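Local coordinates for lipoprotein signal peptidase (Staphylococcus aureus, PDB 6RYO) that removes signal peptides from bacterial prolipoproteins in the membrane, probably as an aspartyl protease of the peptidase A8 family, at residues Lys27-Gly32 against Phe115-Ile120; Phe44-Lys49 against Phe131-Leu136; Ser61-Val64 against Leu69-Thr72. All blocks are in the same frame, centred on the assembly; numbering follows the deposited sequence.

How the contacts relate
Contacts 1 and 2 join the same two helices, 31-55 and 114-137, with about 24 Å between their centres, whereas contact 3 pairs the strands of a beta hairpin. All three are partly buried. In contact 1 a neutral glutamine amide meets the backbone just ahead of helix 31-55. Contact 2 is the most central, its centre about 10 Å from that of the chain, and is built mainly on charges near the predicted catalytic aspartates, with a glutamine bond beside them. Contact 3, centred about 20 Å from the chain's centre and about 19 Å from that of contact 2, relies on backbone pairing, with polar side chains on one face and apolar ones, beside lipid, on the other.

Contact 1: residues Lys27-Gly32 against Phe115-Ile120; sequences KKYFIG and FMQVAI. With OLC ((2R)-2,3-dihydroxypropyl (9Z)-octadec-9-enoate), chain D.
At the entry to helix 31-55, where Phe30 holds the N-cap position and sits at the centre of an inverse gamma turn, the backbone is gripped by the side-chain amide of Gln117 from helix 114-137. Both ends of the amide are used. Phe30 N donates to Gln117 OE1 at 2.7 Å, in the carbonyl plane and on a lone pair, with 146° at the hydrogen. In return Gln117 NE2 gives a hydrogen bond to Lys28 O at 3.1 Å, and this acceptor lies in the amide plane. The chain of Gln117 is extended beyond CG (chi2 -178°), which carries the amide straight out from its helix to the loop.

The two aromatic neighbours meet the amide differently. OE1 of Gln117 lies at the edge of the Phe30 ring, 3.5 Å from Phe30 CD1, with ring and amide planes 60° apart. Tyr29 approaches NE2 obliquely, its CD1 4.0 Å from Gln117 NE2, and its hydroxyl bonds to Ile107 O on helix 87-108. Gln117 NE2 has a further acceptor in Ala110 O, while Phe106 packs on both Tyr29 and Gln117.

With OE1 taken by Phe30 N and NE2 shared between Lys28 O and Ala110 O, donor and acceptor ends are distinguished and the rotation of the buried amide is fixed. One neutral side chain thereby satisfies backbone groups of two loops without introducing a charge.

Contact 2: residues Phe44-Lys49 against Phe131-Leu136; sequences FDQVTK and FIDRVL. With OLC ((2R)-2,3-dihydroxypropyl (9Z)-octadec-9-enoate), chain F.
Charge pairing dominates where Lys49 on helix 31-55 meets Asp133 on helix 114-137. The salt bridge runs from Lys49 NZ to Asp133 OD1 at 2.9 Å, although as a hydrogen bond it is weak. Lys49 is extended beyond CG, and the two side chains come from opposite directions, leaving Lys49 CD against Asp133 OD2. A second salt bridge, one turn back on the same helix, joins Lys49 NZ to Asp45 OD1 at 3.2 Å and uses the syn lone pair of that oxygen. The ammonium thus links two carboxylates whose OD1 atoms, on Asp45 and Asp133, are 4.6 Å apart.

A neutral hydrogen bond adds to this network. Gln46 bends at chi2 (-60°), which turns its amide toward the other helix, and Gln46 NE2 donates to Asp133 OD1 at 3.0 Å with 159° at the hydrogen. The oxygen is met nearly along its C-O axis, and the amide and carboxylate planes stand 65° apart.

Van der Waals contact is slight: the branched Ile132 side chain lies against the Gln46 amide, its CB 3.8 Å from Gln46 NE2. The axes of segments 44-49 and 131-136 approach to 11.5 Å.

Around the network, Asn130 OD1 also accepts from Lys49 NZ, Asp45 OD2 takes Ala159 N and Asp133 OD2 takes Val141 N. The side chain of Lys49 is about 6 Å from that of Asp142 and about 7 Å from that of Asp160, the predicted catalytic pair. Its positive charge probably eases repulsion between Asp45 and Asp133 and may influence the electrostatics of the nearby active site.

Contact 3: residues Ser61-Val64 against Leu69-Thr72; sequences SFEV and LNIT. With OLC ((2R)-2,3-dihydroxypropyl (9Z)-octadec-9-enoate), chain G.
Ser61 points its OG opposite its own backbone N (chi1 -178°), and Thr72 sets OG1 beside its backbone N (chi1 -59°), bringing the two hydroxyls together across a non-hydrogen-bonded antiparallel pair. Ser61 OG donates to Thr72 OG1 at 2.9 Å; the stronger partner of Thr72 OG1 is Asp145 OD2 on strand 140-146. On the same face, Glu63 and Asn70 lie side by side, and Glu63 CG comes 3.1 Å from Asn70 OD1.

Three backbone bonds define this hairpin pairing. In the hydrogen-bonded pair, Ile71 N reaches Phe62 O at 2.9 Å with an almost straight 176° at the hydrogen, while the return bond from Phe62 N to Ile71 O is longer, 3.3 Å, with the donor above the carbonyl plane. Val64 N bonds to Leu69 O at 3.0 Å.

Phe62 and Ile71 form the other, apolar face. They run alongside, Phe62 CE2 3.5 Å from Ile71 CB, and carbon C21 of the monoolein lies over one face of the ring. At the corner where the chain turns, Val64 CG2 is 3.5 Å from Ile71 CG1 and Val64 CB rests against Leu69 CD2. Leu69 CD1 touches monoolein C13 at 3.7 Å.

In the strand order 61-63, 69-76, 140-146, strand 61-63 is outermost. The Ser61-Thr72 hydrogen bond continues to Asp145 on strand 140-146, whereas Phe62 and Leu69 meet lipid, consistent with a hairpin resting against the membrane.

Contact 1: residues Lys27-Gly32 against Phe115-Ile120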
loop_
_atom_site.group_PDB
_atom_site.type_symbol
_atom_site.label_atom_id
_atom_site.label_comp_id
_atom_site.label_asym_id
_atom_site.label_seq_id
_atom_site.Cartn_x
_atom_site.Cartn_y
_atom_site.Cartn_z
ATOM N N LYS A 27 -0.194 -11.407 -23.991
ATOM C CA LYS A 27 -1.218 -12.276 -23.439
ATOM C C LYS A 27 -2.451 -11.465 -23.070
ATOM O O LYS A 27 -2.404 -10.238 -22.941
ATOM C CB LYS A 27 -0.698 -13.033 -22.208
ATOM C CG LYS A 27 0.517 -13.904 -22.498
ATOM C CD LYS A 27 0.939 -14.726 -21.288
ATOM C CE LYS A 27 1.606 -13.868 -20.231
ATOM N NZ LYS A 27 2.155 -14.696 -19.119
ATOM N N LYS A 28 -3.567 -12.178 -22.919
ATOM C CA LYS A 28 -4.809 -11.546 -22.491
ATOM C C LYS A 28 -4.690 -11.029 -21.063
ATOM O O LYS A 28 -4.924 -9.844 -20.794
ATOM C CB LYS A 28 -5.964 -12.543 -22.624
ATOM C CG LYS A 28 -7.351 -11.926 -22.528
ATOM C CD LYS A 28 -8.432 -12.947 -22.851
ATOM C CE LYS A 28 -9.810 -12.303 -22.881
ATOM N NZ LYS A 28 -10.881 -13.273 -23.248
ATOM N N TYR A 29 -4.325 -11.907 -20.131
ATOM C CA TYR A 29 -4.083 -11.537 -18.742
ATOM C C TYR A 29 -2.674 -11.967 -18.363
ATOM O O TYR A 29 -2.358 -13.161 -18.395
ATOM C CB TYR A 29 -5.105 -12.184 -17.806
ATOM C CG TYR A 29 -6.541 -11.884 -18.155
ATOM C CD1 TYR A 29 -7.057 -10.604 -18.012
ATOM C CD2 TYR A 29 -7.385 -12.887 -18.612
ATOM C CE1 TYR A 29 -8.371 -10.328 -18.326
ATOM C CE2 TYR A 29 -8.701 -12.621 -18.928
ATOM C CZ TYR A 29 -9.188 -11.339 -18.783
ATOM O OH TYR A 29 -10.499 -11.067 -19.095
ATOM N N PHE A 30 -1.834 -10.997 -18.005
ATOM C CA PHE A 30 -0.477 -11.270 -17.525
ATOM C C PHE A 30 -0.542 -11.683 -16.052
ATOM O O PHE A 30 -0.065 -10.993 -15.148
ATOM C CB PHE A 30 0.420 -10.055 -17.724
ATOM C CG PHE A 30 0.693 -9.721 -19.167
ATOM C CD1 PHE A 30 -0.227 -9.006 -19.915
ATOM C CD2 PHE A 30 1.879 -10.111 -19.769
ATOM C CE1 PHE A 30 0.025 -8.694 -21.240
ATOM C CE2 PHE A 30 2.137 -9.800 -21.095
ATOM C CZ PHE A 30 1.207 -9.091 -21.830
ATOM N N ILE A 31 -1.148 -12.850 -15.823
ATOM C CA ILE A 31 -1.350 -13.325 -14.457
ATOM C C ILE A 31 -0.019 -13.685 -13.802
ATOM O O ILE A 31 0.169 -13.474 -12.598
ATOM C CB ILE A 31 -2.333 -14.510 -14.449
ATOM C CG1 ILE A 31 -2.516 -15.057 -13.031
ATOM C CG2 ILE A 31 -1.863 -15.601 -15.395
ATOM C CD1 ILE A 31 -3.493 -16.208 -12.938
ATOM N N GLY A 32 0.925 -14.226 -14.575
ATOM C CA GLY A 32 2.214 -14.579 -14.004
ATOM C C GLY A 32 2.982 -13.371 -13.499
ATOM O O GLY A 32 3.557 -13.400 -12.410
ATOM N N PHE A 115 0.465 -2.603 -18.685
ATOM C CA PHE A 115 0.691 -1.411 -17.870
ATOM C C PHE A 115 -0.368 -1.268 -16.783
ATOM O O PHE A 115 -0.045 -1.045 -15.611
ATOM C CB PHE A 115 0.718 -0.169 -18.762
ATOM C CG PHE A 115 0.893 1.117 -18.008
ATOM C CD1 PHE A 115 -0.205 1.892 -17.668
ATOM C CD2 PHE A 115 2.154 1.554 -17.642
ATOM C CE1 PHE A 115 -0.047 3.075 -16.974
ATOM C CE2 PHE A 115 2.320 2.737 -16.949
ATOM C CZ PHE A 115 1.218 3.499 -16.616
ATOM N N MET A 116 -1.644 -1.379 -17.156
ATOM C CA MET A 116 -2.708 -1.241 -16.168
ATOM C C MET A 116 -2.755 -2.440 -15.230
ATOM O O MET A 116 -3.037 -2.289 -14.036
ATOM C CB MET A 116 -4.056 -1.050 -16.862
ATOM C CG MET A 116 -4.266 0.344 -17.425
ATOM S SD MET A 116 -6.004 0.830 -17.413
ATOM C CE MET A 116 -6.694 -0.314 -18.608
ATOM N N GLN A 117 -2.495 -3.641 -15.756
ATOM C CA GLN A 117 -2.476 -4.830 -14.909
ATOM C C GLN A 117 -1.400 -4.728 -13.835
ATOM O O GLN A 117 -1.603 -5.168 -12.697
ATOM C CB GLN A 117 -2.273 -6.078 -15.769
ATOM C CG GLN A 117 -3.463 -6.423 -16.658
ATOM C CD GLN A 117 -3.251 -7.694 -17.456
ATOM O OE1 GLN A 117 -2.332 -8.467 -17.182
ATOM N NE2 GLN A 117 -4.101 -7.917 -18.451
ATOM N N VAL A 118 -0.241 -4.159 -14.180
ATOM C CA VAL A 118 0.786 -3.886 -13.176
ATOM C C VAL A 118 0.274 -2.869 -12.162
ATOM O O VAL A 118 0.481 -3.012 -10.950
ATOM C CB VAL A 118 2.084 -3.404 -13.851
ATOM C CG1 VAL A 118 3.066 -2.869 -12.812
ATOM C CG2 VAL A 118 2.718 -4.532 -14.651
ATOM N N ALA A 119 -0.395 -1.820 -12.649
ATOM C CA ALA A 119 -0.914 -0.785 -11.762
ATOM C C ALA A 119 -1.958 -1.348 -10.806
ATOM O O ALA A 119 -1.937 -1.059 -9.604
ATOM C CB ALA A 119 -1.495 0.363 -12.587
ATOM N N ILE A 120 -2.889 -2.151 -11.329
ATOM C CA ILE A 120 -3.895 -2.784 -10.479
ATOM C C ILE A 120 -3.227 -3.675 -9.439
ATOM O O ILE A 120 -3.645 -3.719 -8.275
ATOM C CB ILE A 120 -4.902 -3.568 -11.341
ATOM C CG1 ILE A 120 -5.657 -2.621 -12.277
ATOM C CG2 ILE A 120 -5.876 -4.337 -10.465
ATOM C CD1 ILE A 120 -6.599 -3.323 -13.225
HETATM C C10 OLC D . 10.655 4.053 -6.226
HETATM C C9 OLC D . 10.157 3.115 -7.004
HETATM C C11 OLC D . 10.820 5.478 -6.751
HETATM C C8 OLC D . 9.748 3.451 -8.437
HETATM C C24 OLC D . 5.507 -2.837 -18.801
HETATM C C7 OLC D . 8.769 2.403 -8.960
HETATM C C6 OLC D . 8.109 2.925 -10.234
HETATM C C5 OLC D . 7.318 1.800 -10.895
HETATM C C4 OLC D . 7.074 2.140 -12.363
HETATM C C3 OLC D . 7.324 0.891 -13.205
HETATM C C2 OLC D . 6.761 1.094 -14.610
HETATM C C21 OLC D . 5.641 -1.416 -16.757
HETATM C C1 OLC D . 5.731 0.004 -14.904
HETATM C C22 OLC D . 5.230 -1.453 -18.224
HETATM O O19 OLC D . 5.328 -0.687 -14.028
HETATM O O25 OLC D . 5.094 -2.864 -20.138
HETATM O O23 OLC D . 3.862 -1.171 -18.328
HETATM O O20 OLC D . 5.267 -0.186 -16.208
#

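Contact 2: residues Phe44-Lys49 against Phe131-Leu136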
loop_
_atom_site.group_PDB
_atom_site.type_symbol
_atom_site.label_atom_id
_atom_site.label_comp_id
_atom_site.label_asym_id
_atom_site.label_seq_id
_atom_site.Cartn_x
_atom_site.Cartn_y
_atom_site.Cartn_z
ATOM N N PHE A 44 7.761 -7.850 1.015
ATOM C CA PHE A 44 8.632 -6.793 1.516
ATOM C C PHE A 44 7.897 -5.834 2.443
ATOM O O PHE A 44 8.509 -5.272 3.356
ATOM C CB PHE A 44 9.258 -6.028 0.354
ATOM C CG PHE A 44 10.478 -6.692 -0.217
ATOM C CD1 PHE A 44 11.668 -6.701 0.489
ATOM C CD2 PHE A 44 10.437 -7.307 -1.457
ATOM C CE1 PHE A 44 12.793 -7.313 -0.028
ATOM C CE2 PHE A 44 11.559 -7.919 -1.981
ATOM C CZ PHE A 44 12.739 -7.921 -1.265
ATOM N N ASP A 45 6.598 -5.624 2.230
ATOM C CA ASP A 45 5.842 -4.783 3.151
ATOM C C ASP A 45 5.674 -5.469 4.500
ATOM O O ASP A 45 5.878 -4.854 5.552
ATOM C CB ASP A 45 4.483 -4.424 2.554
ATOM C CG ASP A 45 3.516 -3.891 3.591
ATOM O OD1 ASP A 45 2.774 -4.699 4.191
ATOM O OD2 ASP A 45 3.516 -2.664 3.828
ATOM N N GLN A 46 5.299 -6.750 4.486
ATOM C CA GLN A 46 5.073 -7.463 5.738
ATOM C C GLN A 46 6.378 -7.705 6.485
ATOM O O GLN A 46 6.412 -7.635 7.721
ATOM C CB GLN A 46 4.349 -8.780 5.466
ATOM C CG GLN A 46 2.873 -8.609 5.149
ATOM C CD GLN A 46 2.113 -7.948 6.283
ATOM O OE1 GLN A 46 2.284 -8.303 7.451
ATOM N NE2 GLN A 46 1.273 -6.975 5.946
ATOM N N VAL A 47 7.460 -7.990 5.760
ATOM C CA VAL A 47 8.748 -8.214 6.410
ATOM C C VAL A 47 9.245 -6.930 7.065
ATOM O O VAL A 47 9.581 -6.914 8.253
ATOM C CB VAL A 47 9.772 -8.774 5.406
ATOM C CG1 VAL A 47 11.179 -8.643 5.961
ATOM C CG2 VAL A 47 9.463 -10.235 5.093
ATOM N N THR A 48 9.278 -5.830 6.306
ATOM C CA THR A 48 9.767 -4.563 6.846
ATOM C C THR A 48 8.928 -4.106 8.033
ATOM O O THR A 48 9.468 -3.652 9.049
ATOM C CB THR A 48 9.773 -3.490 5.756
ATOM O OG1 THR A 48 8.513 -3.494 5.073
ATOM C CG2 THR A 48 10.897 -3.745 4.760
ATOM N N LYS A 49 7.599 -4.199 7.912
ATOM C CA LYS A 49 6.724 -3.907 9.045
ATOM C C LYS A 49 7.105 -4.735 10.266
ATOM O O LYS A 49 7.147 -4.220 11.389
ATOM C CB LYS A 49 5.267 -4.174 8.669
ATOM C CG LYS A 49 4.589 -3.076 7.872
ATOM C CD LYS A 49 3.236 -3.550 7.374
ATOM C CE LYS A 49 2.404 -2.405 6.826
ATOM N NZ LYS A 49 1.132 -2.891 6.229
ATOM N N PHE A 131 -4.272 -4.470 4.841
ATOM C CA PHE A 131 -5.407 -5.277 5.278
ATOM C C PHE A 131 -4.981 -6.333 6.289
ATOM O O PHE A 131 -5.703 -6.603 7.256
ATOM C CB PHE A 131 -6.078 -5.926 4.064
ATOM C CG PHE A 131 -7.228 -6.831 4.409
ATOM C CD1 PHE A 131 -8.469 -6.307 4.736
ATOM C CD2 PHE A 131 -7.072 -8.207 4.391
ATOM C CE1 PHE A 131 -9.530 -7.140 5.048
ATOM C CE2 PHE A 131 -8.128 -9.044 4.700
ATOM C CZ PHE A 131 -9.359 -8.511 5.028
ATOM N N ILE A 132 -3.809 -6.939 6.085
ATOM C CA ILE A 132 -3.315 -7.950 7.015
ATOM C C ILE A 132 -3.031 -7.326 8.376
ATOM O O ILE A 132 -3.296 -7.932 9.422
ATOM C CB ILE A 132 -2.066 -8.638 6.433
ATOM C CG1 ILE A 132 -2.390 -9.268 5.078
ATOM C CG2 ILE A 132 -1.528 -9.689 7.397
ATOM C CD1 ILE A 132 -1.177 -9.797 4.341
ATOM N N ASP A 133 -2.487 -6.107 8.383
ATOM C CA ASP A 133 -2.174 -5.440 9.643
ATOM C C ASP A 133 -3.430 -5.196 10.470
ATOM O O ASP A 133 -3.436 -5.423 11.685
ATOM C CB ASP A 133 -1.446 -4.125 9.369
ATOM C CG ASP A 133 -0.001 -4.332 8.957
ATOM O OD1 ASP A 133 0.247 -5.074 7.984
ATOM O OD2 ASP A 133 0.891 -3.744 9.607
ATOM N N ARG A 134 -4.506 -4.732 9.832
ATOM C CA ARG A 134 -5.715 -4.393 10.578
ATOM C C ARG A 134 -6.454 -5.642 11.043
ATOM O O ARG A 134 -7.018 -5.659 12.143
ATOM C CB ARG A 134 -6.634 -3.515 9.729
ATOM C CG ARG A 134 -6.066 -2.147 9.394
ATOM C CD ARG A 134 -7.134 -1.248 8.793
ATOM N NE ARG A 134 -6.596 0.050 8.394
ATOM C CZ ARG A 134 -6.176 0.339 7.168
ATOM N NH1 ARG A 134 -6.235 -0.577 6.211
ATOM N NH2 ARG A 134 -5.699 1.546 6.897
ATOM N N VAL A 135 -6.473 -6.690 10.220
ATOM C CA VAL A 135 -7.170 -7.917 10.596
ATOM C C VAL A 135 -6.493 -8.567 11.796
ATOM O O VAL A 135 -7.155 -9.003 12.744
ATOM C CB VAL A 135 -7.245 -8.881 9.400
ATOM C CG1 VAL A 135 -7.699 -10.260 9.852
ATOM C CG2 VAL A 135 -8.189 -8.335 8.348
ATOM N N LEU A 136 -5.161 -8.637 11.775
ATOM C CA LEU A 136 -4.439 -9.300 12.854
ATOM C C LEU A 136 -4.412 -8.442 14.114
ATOM O O LEU A 136 -4.820 -8.890 15.191
ATOM C CB LEU A 136 -3.018 -9.640 12.401
ATOM C CG LEU A 136 -2.879 -10.600 11.217
ATOM C CD1 LEU A 136 -1.409 -10.897 10.930
ATOM C CD2 LEU A 136 -3.666 -11.883 11.462
HETATM C C10 OLC F . 10.687 -3.473 -4.499
HETATM C C9 OLC F . 10.203 -4.243 -5.449
HETATM C C11 OLC F . 9.906 -3.254 -3.205
HETATM C C8 OLC F . 8.851 -4.935 -5.277
HETATM C C24 OLC F . 8.622 -12.137 -15.191
HETATM C C12 OLC F . 10.840 -2.632 -2.169
HETATM C C7 OLC F . 8.426 -5.636 -6.569
HETATM C C13 OLC F . 10.194 -2.694 -0.787
HETATM C C6 OLC F . 9.505 -5.510 -7.644
HETATM C C14 OLC F . 11.275 -2.937 0.263
HETATM C C5 OLC F . 9.091 -6.292 -8.887
HETATM C C4 OLC F . 9.447 -7.765 -8.704
HETATM C C3 OLC F . 9.787 -8.370 -10.062
HETATM C C2 OLC F . 8.585 -8.253 -10.999
HETATM C C21 OLC F . 8.152 -9.881 -14.215
HETATM C C1 OLC F . 9.008 -8.660 -12.406
HETATM C C22 OLC F . 9.054 -10.672 -15.162
HETATM O O19 OLC F . 9.635 -7.907 -13.073
HETATM O O25 OLC F . 8.464 -12.564 -16.516
HETATM O O23 OLC F . 8.963 -10.131 -16.451
HETATM O O20 OLC F . 8.671 -9.920 -12.915
#

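Contact 3: residues Ser61-Val64 against Leu69-Thr72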
loop_
_atom_site.group_PDB
_atom_site.type_symbol
_atom_site.label_atom_id
_atom_site.label_comp_id
_atom_site.label_asym_id
_atom_site.label_seq_id
_atom_site.Cartn_x
_atom_site.Cartn_y
_atom_site.Cartn_z
ATOM N N SER A 61 13.427 6.208 16.820
ATOM C CA SER A 61 13.750 6.671 15.477
ATOM C C SER A 61 15.254 6.587 15.263
ATOM O O SER A 61 16.028 7.041 16.111
ATOM C CB SER A 61 13.259 8.108 15.263
ATOM O OG SER A 61 13.531 8.556 13.946
ATOM N N PHE A 62 15.659 6.006 14.134
ATOM C CA PHE A 62 17.058 5.962 13.731
ATOM C C PHE A 62 17.166 6.370 12.267
ATOM O O PHE A 62 16.268 6.101 11.463
ATOM C CB PHE A 62 17.682 4.566 13.965
ATOM C CG PHE A 62 17.598 3.642 12.777
ATOM C CD1 PHE A 62 18.671 3.509 11.910
ATOM C CD2 PHE A 62 16.460 2.891 12.543
ATOM C CE1 PHE A 62 18.602 2.659 10.822
ATOM C CE2 PHE A 62 16.386 2.035 11.456
ATOM C CZ PHE A 62 17.459 1.921 10.596
ATOM N N GLU A 63 18.277 7.019 11.930
ATOM C CA GLU A 63 18.436 7.644 10.624
ATOM C C GLU A 63 18.801 6.624 9.549
ATOM O O GLU A 63 19.494 5.636 9.804
ATOM C CB GLU A 63 19.515 8.727 10.681
ATOM C CG GLU A 63 19.301 9.775 11.763
ATOM C CD GLU A 63 20.416 10.802 11.811
ATOM O OE1 GLU A 63 21.565 10.451 11.470
ATOM O OE2 GLU A 63 20.141 11.962 12.185
ATOM N N VAL A 64 18.320 6.879 8.333
ATOM C CA VAL A 64 18.742 6.149 7.137
ATOM C C VAL A 64 19.585 7.038 6.227
ATOM O O VAL A 64 20.745 6.731 5.947
ATOM C CB VAL A 64 17.527 5.567 6.379
ATOM C CG1 VAL A 64 17.907 5.202 4.949
ATOM C CG2 VAL A 64 16.990 4.351 7.102
ATOM N N LEU A 69 15.618 11.113 5.699
ATOM C CA LEU A 69 14.853 9.881 5.854
ATOM C C LEU A 69 15.214 9.242 7.185
ATOM O O LEU A 69 16.381 8.918 7.427
ATOM C CB LEU A 69 15.106 8.908 4.689
ATOM C CG LEU A 69 14.080 7.809 4.375
ATOM C CD1 LEU A 69 14.311 7.262 2.970
ATOM C CD2 LEU A 69 14.097 6.669 5.387
ATOM N N ASN A 70 14.207 9.052 8.034
ATOM C CA ASN A 70 14.352 8.320 9.281
ATOM C C ASN A 70 13.383 7.145 9.307
ATOM O O ASN A 70 12.375 7.129 8.594
ATOM C CB ASN A 70 14.105 9.226 10.495
ATOM C CG ASN A 70 15.182 10.272 10.674
ATOM O OD1 ASN A 70 16.194 10.018 11.321
ATOM N ND2 ASN A 70 14.968 11.458 10.107
ATOM N N ILE A 71 13.712 6.147 10.122
ATOM C CA ILE A 71 12.815 5.033 10.405
ATOM C C ILE A 71 12.217 5.297 11.781
ATOM O O ILE A 71 12.840 5.022 12.811
ATOM C CB ILE A 71 13.532 3.684 10.346
ATOM C CG1 ILE A 71 14.126 3.453 8.956
ATOM C CG2 ILE A 71 12.570 2.565 10.696
ATOM C CD1 ILE A 71 13.106 3.474 7.837
ATOM N N THR A 72 11.000 5.826 11.800
ATOM C CA THR A 72 10.322 6.215 13.030
ATOM C C THR A 72 9.171 5.245 13.267
ATOM O O THR A 72 8.210 5.212 12.490
ATOM C CB THR A 72 9.830 7.657 12.943
ATOM O OG1 THR A 72 10.945 8.529 12.709
ATOM C CG2 THR A 72 9.153 8.059 14.236
HETATM C C10 OLC G . 12.430 1.770 2.565
HETATM C C9 OLC G . 12.405 0.729 3.373
HETATM C C11 OLC G . 13.313 2.978 2.870
HETATM C C8 OLC G . 13.255 0.688 4.642
HETATM C C24 OLC G . 17.592 -0.236 15.236
HETATM C C12 OLC G . 14.053 3.402 1.601
HETATM C C7 OLC G . 13.298 -0.745 5.169
HETATM C C13 OLC G . 13.250 4.471 0.863
HETATM C C6 OLC G . 13.755 -0.763 6.627
HETATM C C5 OLC G . 14.147 -2.190 7.006
HETATM C C4 OLC G . 14.132 -2.358 8.524
HETATM C C3 OLC G . 15.416 -1.793 9.127
HETATM C C2 OLC G . 15.371 -1.937 10.648
HETATM C C21 OLC G . 18.147 -0.760 12.856
HETATM C C1 OLC G . 16.770 -1.721 11.221
HETATM C C22 OLC G . 18.553 -0.981 14.311
HETATM O O19 OLC G . 17.714 -1.809 10.509
HETATM O O25 OLC G . 18.165 -0.123 16.509
HETATM O O23 OLC G . 18.520 -2.348 14.608
HETATM O O20 OLC G . 16.945 -1.424 12.579
#